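Local structure of Lys-gingipain W83 (Porphyromonas gingivalis, 3KM5) at residues E7-A19 against Q40-V53. The protein is a lysine-specific cysteine protease and probable virulence factor, represented here by its K2 cleaved adhesin domain, a calcium-binding beta jelly roll, with isolated adhesin domains haemolytic in vitro. Sequence-based numbering, arbitrary orientation.
Sequences ETFESSTHGEAPA and QLDWLTAHGGSNVV. With CA (calcium ion), chain D; SO4 (sulfate ion), chain E.
Glu10 reaches across to the backbone of Gly48-Asn51 and joins it to the calcium ion. From CB its chain bends at chi2 (-56°), Glu10 CG passing 4.1 Å from the calcium ion. Glu10 OE1 accepts from Ser50 N (2.9 Å), while Glu10 OE2 accepts from Asn51 N at 3.0 Å, both donors approaching on the syn side but somewhat out of the carboxylate plane. Glu10 OE2 also binds the calcium ion, at 2.4 Å, together with the carbonyl oxygens of Thr8, Gly48 and Asn51, a water and Asp172. The ion thus reconciles oxygens that would otherwise probably repel one another.

Asn51 ND2 gives a hydrogen bond of 2.9 Å to Phe9 O, which takes Ser12 N on the opposite face of the carbonyl plane, fixing the Phe9-Ser12 type I turn. Deeper in, Val53 CB lies over one face of the Phe9 ring, 3.8 Å from its centroid, and Val53 CG2 meets Pro18 CG. Farther out, Gln40 CB sits over the centre of the His14 ring, whose ND1 is hydrogen-bonded to Ser37 N.

The contact ties the loop between strands 5-7 and 22-25 to the loop leading into strand 51-56 and to that strand's start, antiparallel between strands 34-37 and 168-177 of the jelly roll.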
loop_
_atom_site.group_PDB
_atom_site.type_symbol
_atom_site.label_atom_id
_atom_site.label_comp_id
_atom_site.label_asym_id
_atom_site.label_seq_id
_atom_site.Cartn_x
_atom_site.Cartn_y
_atom_site.Cartn_z
ATOM N N GLU A 7 -3.084 -0.413 11.968
ATOM C CA GLU A 7 -4.077 -0.621 10.928
ATOM C C GLU A 7 -3.917 -1.992 10.312
ATOM O O GLU A 7 -2.865 -2.302 9.753
ATOM C CB GLU A 7 -3.986 0.457 9.841
ATOM C CG GLU A 7 -4.925 0.232 8.671
ATOM C CD GLU A 7 -6.375 0.217 9.101
ATOM O OE1 GLU A 7 -6.885 1.307 9.443
ATOM O OE2 GLU A 7 -6.994 -0.868 9.110
ATOM N N THR A 8 -4.927 -2.847 10.484
ATOM C CA THR A 8 -4.877 -4.220 9.992
ATOM C C THR A 8 -5.681 -4.404 8.735
ATOM O O THR A 8 -5.601 -5.463 8.130
ATOM C CB THR A 8 -5.422 -5.208 11.028
ATOM O OG1 THR A 8 -6.825 -4.964 11.216
ATOM C CG2 THR A 8 -4.631 -5.096 12.328
ATOM N N PHE A 9 -6.521 -3.427 8.408
ATOM C CA PHE A 9 -7.493 -3.519 7.319
ATOM C C PHE A 9 -8.587 -4.547 7.513
ATOM O O PHE A 9 -9.418 -4.713 6.649
ATOM C CB PHE A 9 -6.816 -3.681 5.951
ATOM C CG PHE A 9 -5.871 -2.550 5.650
ATOM C CD1 PHE A 9 -6.376 -1.274 5.438
ATOM C CD2 PHE A 9 -4.498 -2.729 5.742
ATOM C CE1 PHE A 9 -5.529 -0.182 5.262
ATOM C CE2 PHE A 9 -3.650 -1.629 5.553
ATOM C CZ PHE A 9 -4.160 -0.376 5.317
ATOM N N GLU A 10 -8.643 -5.166 8.693
ATOM C CA GLU A 10 -9.628 -6.203 8.930
ATOM C C GLU A 10 -11.038 -5.626 9.034
ATOM O O GLU A 10 -11.998 -6.320 8.654
ATOM C CB GLU A 10 -9.263 -7.033 10.158
ATOM C CG GLU A 10 -7.898 -7.691 10.026
ATOM C CD GLU A 10 -7.759 -8.548 8.800
ATOM O OE1 GLU A 10 -8.600 -9.453 8.566
ATOM O OE2 GLU A 10 -6.757 -8.360 8.043
ATOM N N SER A 11 -11.149 -4.369 9.481
ATOM C CA SER A 11 -12.444 -3.661 9.506
ATOM C C SER A 11 -12.878 -3.026 8.175
ATOM O O SER A 11 -13.963 -2.422 8.095
ATOM C CB SER A 11 -12.455 -2.591 10.590
ATOM O OG SER A 11 -11.746 -1.442 10.156
ATOM N N SER A 12 -12.049 -3.150 7.140
ATOM C CA SER A 12 -12.408 -2.655 5.817
ATOM C C SER A 12 -12.986 -3.790 4.980
ATOM O O SER A 12 -12.970 -4.954 5.387
ATOM C CB SER A 12 -11.169 -2.102 5.104
ATOM O OG SER A 12 -10.739 -0.923 5.759
ATOM N N THR A 13 -13.511 -3.457 3.803
ATOM C CA THR A 13 -14.181 -4.456 2.948
ATOM C C THR A 13 -13.539 -4.565 1.560
ATOM O O THR A 13 -13.093 -3.564 0.990
ATOM C CB THR A 13 -15.669 -4.105 2.809
ATOM O OG1 THR A 13 -16.310 -4.210 4.094
ATOM C CG2 THR A 13 -16.379 -5.013 1.833
ATOM N N HIS A 14 -13.495 -5.782 1.034
ATOM C CA HIS A 14 -12.934 -6.035 -0.307
ATOM C C HIS A 14 -13.527 -5.094 -1.362
ATOM O O HIS A 14 -14.759 -4.968 -1.460
ATOM C CB HIS A 14 -13.193 -7.490 -0.703
ATOM C CG HIS A 14 -12.637 -7.828 -2.034
ATOM N ND1 HIS A 14 -11.330 -8.225 -2.212
ATOM C CD2 HIS A 14 -13.189 -7.769 -3.270
ATOM C CE1 HIS A 14 -11.108 -8.417 -3.499
ATOM N NE2 HIS A 14 -12.217 -8.143 -4.165
ATOM N N GLY A 15 -12.663 -4.417 -2.127
ATOM C CA GLY A 15 -13.101 -3.532 -3.206
ATOM C C GLY A 15 -13.437 -2.096 -2.844
ATOM O O GLY A 15 -13.776 -1.270 -3.695
ATOM N N GLU A 16 -13.332 -1.778 -1.560
ATOM C CA GLU A 16 -13.540 -0.417 -1.082
ATOM C C GLU A 16 -12.266 0.215 -0.615
ATOM O O GLU A 16 -11.305 -0.497 -0.303
ATOM C CB GLU A 16 -14.493 -0.417 0.109
ATOM C CG GLU A 16 -15.831 -1.021 -0.185
ATOM C CD GLU A 16 -16.634 -0.303 -1.265
ATOM O OE1 GLU A 16 -16.468 0.919 -1.466
ATOM O OE2 GLU A 16 -17.405 -1.014 -1.915
ATOM N N ALA A 17 -12.241 1.550 -0.564
ATOM C CA ALA A 17 -11.154 2.274 0.056
ATOM C C ALA A 17 -11.206 1.909 1.528
ATOM O O ALA A 17 -12.275 1.661 2.082
ATOM C CB ALA A 17 -11.291 3.809 -0.132
ATOM N N PRO A 18 -10.047 1.855 2.179
ATOM C CA PRO A 18 -10.038 1.474 3.566
ATOM C C PRO A 18 -10.814 2.429 4.458
ATOM O O PRO A 18 -10.793 3.644 4.276
ATOM C CB PRO A 18 -8.554 1.526 3.949
ATOM C CG PRO A 18 -7.850 1.585 2.733
ATOM C CD PRO A 18 -8.700 2.225 1.712
ATOM N N ALA A 19 -11.467 1.846 5.442
ATOM C CA ALA A 19 -12.187 2.582 6.446
ATOM C C ALA A 19 -11.172 3.457 7.208
ATOM O O ALA A 19 -10.092 3.004 7.542
ATOM C CB ALA A 19 -12.870 1.568 7.381
ATOM N N GLN A 40 -11.822 -13.395 -1.003
ATOM C CA GLN A 40 -12.376 -13.058 -2.322
ATOM C C GLN A 40 -11.416 -13.328 -3.482
ATOM O O GLN A 40 -11.862 -13.588 -4.603
ATOM C CB GLN A 40 -12.839 -11.595 -2.371
ATOM C CG GLN A 40 -14.037 -11.295 -1.480
ATOM C CD GLN A 40 -15.261 -12.128 -1.826
ATOM O OE1 GLN A 40 -15.833 -12.793 -0.962
ATOM N NE2 GLN A 40 -15.652 -12.111 -3.095
ATOM N N LEU A 41 -10.110 -13.272 -3.222
ATOM C CA LEU A 41 -9.109 -13.507 -4.256
ATOM C C LEU A 41 -8.274 -14.701 -3.871
ATOM O O LEU A 41 -7.584 -14.686 -2.845
ATOM C CB LEU A 41 -8.201 -12.293 -4.420
ATOM C CG LEU A 41 -8.850 -11.035 -4.980
ATOM C CD1 LEU A 41 -7.802 -9.924 -4.884
ATOM C CD2 LEU A 41 -9.311 -11.214 -6.401
ATOM N N ASP A 42 -8.337 -15.750 -4.691
ATOM C CA ASP A 42 -7.620 -16.982 -4.390
ATOM C C ASP A 42 -6.115 -16.748 -4.287
ATOM O O ASP A 42 -5.450 -17.371 -3.455
ATOM C CB ASP A 42 -7.923 -18.066 -5.439
ATOM N N TRP A 43 -5.585 -15.825 -5.099
ATOM C CA TRP A 43 -4.131 -15.585 -5.174
ATOM C C TRP A 43 -3.533 -14.873 -3.960
ATOM O O TRP A 43 -2.353 -14.955 -3.710
ATOM C CB TRP A 43 -3.729 -14.836 -6.462
ATOM C CG TRP A 43 -4.272 -13.429 -6.682
ATOM C CD1 TRP A 43 -5.364 -13.094 -7.424
ATOM C CD2 TRP A 43 -3.720 -12.190 -6.200
ATOM N NE1 TRP A 43 -5.536 -11.724 -7.427
ATOM C CE2 TRP A 43 -4.534 -11.152 -6.684
ATOM C CE3 TRP A 43 -2.618 -11.863 -5.402
ATOM C CZ2 TRP A 43 -4.272 -9.802 -6.397
ATOM C CZ3 TRP A 43 -2.351 -10.526 -5.134
ATOM C CH2 TRP A 43 -3.177 -9.516 -5.623
ATOM N N LEU A 44 -4.389 -14.216 -3.203
ATOM C CA LEU A 44 -3.946 -13.337 -2.133
ATOM C C LEU A 44 -3.863 -14.037 -0.767
ATOM O O LEU A 44 -4.807 -14.734 -0.371
ATOM C CB LEU A 44 -4.931 -12.187 -2.051
ATOM C CG LEU A 44 -4.684 -11.155 -0.945
ATOM C CD1 LEU A 44 -3.390 -10.360 -1.210
ATOM C CD2 LEU A 44 -5.898 -10.255 -0.790
ATOM N N THR A 45 -2.766 -13.789 -0.048
ATOM C CA THR A 45 -2.652 -14.074 1.373
ATOM C C THR A 45 -2.205 -12.795 2.084
ATOM O O THR A 45 -1.215 -12.185 1.709
ATOM C CB THR A 45 -1.635 -15.199 1.645
ATOM O OG1 THR A 45 -2.008 -16.342 0.865
ATOM C CG2 THR A 45 -1.632 -15.611 3.123
ATOM N N ALA A 46 -2.942 -12.403 3.113
ATOM C CA ALA A 46 -2.597 -11.216 3.910
ATOM C C ALA A 46 -1.446 -11.495 4.838
ATOM O O ALA A 46 -1.173 -12.658 5.172
ATOM C CB ALA A 46 -3.802 -10.769 4.722
ATOM N N HIS A 47 -0.810 -10.424 5.313
ATOM C CA HIS A 47 0.245 -10.579 6.310
ATOM C C HIS A 47 -0.382 -11.015 7.637
ATOM O O HIS A 47 0.133 -11.888 8.340
ATOM C CB HIS A 47 0.986 -9.276 6.550
ATOM C CG HIS A 47 2.081 -9.397 7.548
ATOM N ND1 HIS A 47 2.037 -8.814 8.791
ATOM C CD2 HIS A 47 3.259 -10.062 7.481
ATOM C CE1 HIS A 47 3.124 -9.138 9.468
ATOM N NE2 HIS A 47 3.898 -9.868 8.682
ATOM N N GLY A 48 -1.495 -10.368 7.974
ATOM C CA GLY A 48 -2.289 -10.754 9.125
ATOM C C GLY A 48 -3.767 -10.788 8.794
ATOM O O GLY A 48 -4.257 -10.007 8.009
ATOM N N GLY A 49 -4.527 -11.711 9.393
ATOM C CA GLY A 49 -5.944 -11.814 9.066
ATOM C C GLY A 49 -6.208 -12.110 7.606
ATOM O O GLY A 49 -5.421 -12.842 6.992
ATOM N N SER A 50 -7.309 -11.566 7.070
ATOM C CA SER A 50 -7.663 -11.823 5.675
ATOM C C SER A 50 -7.437 -10.634 4.758
ATOM O O SER A 50 -7.383 -10.802 3.532
ATOM C CB SER A 50 -9.113 -12.297 5.536
ATOM O OG SER A 50 -10.039 -11.270 5.837
ATOM N N ASN A 51 -7.283 -9.439 5.327
ATOM C CA ASN A 51 -7.304 -8.210 4.520
ATOM C C ASN A 51 -5.975 -7.461 4.397
ATOM O O ASN A 51 -5.180 -7.389 5.318
ATOM C CB ASN A 51 -8.339 -7.244 5.098
ATOM C CG ASN A 51 -9.797 -7.727 4.894
ATOM O OD1 ASN A 51 -10.021 -8.809 4.384
ATOM N ND2 ASN A 51 -10.748 -6.919 5.266
ATOM N N VAL A 52 -5.789 -6.879 3.233
ATOM C CA VAL A 52 -4.667 -5.936 2.988
ATOM C C VAL A 52 -5.203 -4.689 2.307
ATOM O O VAL A 52 -6.373 -4.625 1.977
ATOM C CB VAL A 52 -3.607 -6.593 2.064
ATOM C CG1 VAL A 52 -3.137 -7.939 2.683
ATOM C CG2 VAL A 52 -4.200 -6.775 0.666
ATOM N N VAL A 53 -4.336 -3.707 2.053
ATOM C CA VAL A 53 -4.653 -2.644 1.086
ATOM C C VAL A 53 -3.699 -2.801 -0.128
ATOM O O VAL A 53 -2.565 -3.287 0.034
ATOM C CB VAL A 53 -4.595 -1.251 1.738
ATOM C CG1 VAL A 53 -3.139 -0.809 2.003
ATOM C CG2 VAL A 53 -5.402 -0.200 0.938
HETATM CA CA CA D . -4.561 -7.594 7.594
HETATM S S SO4 E . -8.829 -2.112 11.543
HETATM O O1 SO4 E . -9.606 -2.881 12.527
HETATM O O2 SO4 E . -9.068 -0.661 11.721
HETATM O O3 SO4 E . -9.241 -2.537 10.228
HETATM O O4 SO4 E . -7.391 -2.257 11.757
HETATM O O HOH W 1 -3.621 -7.672 9.759
#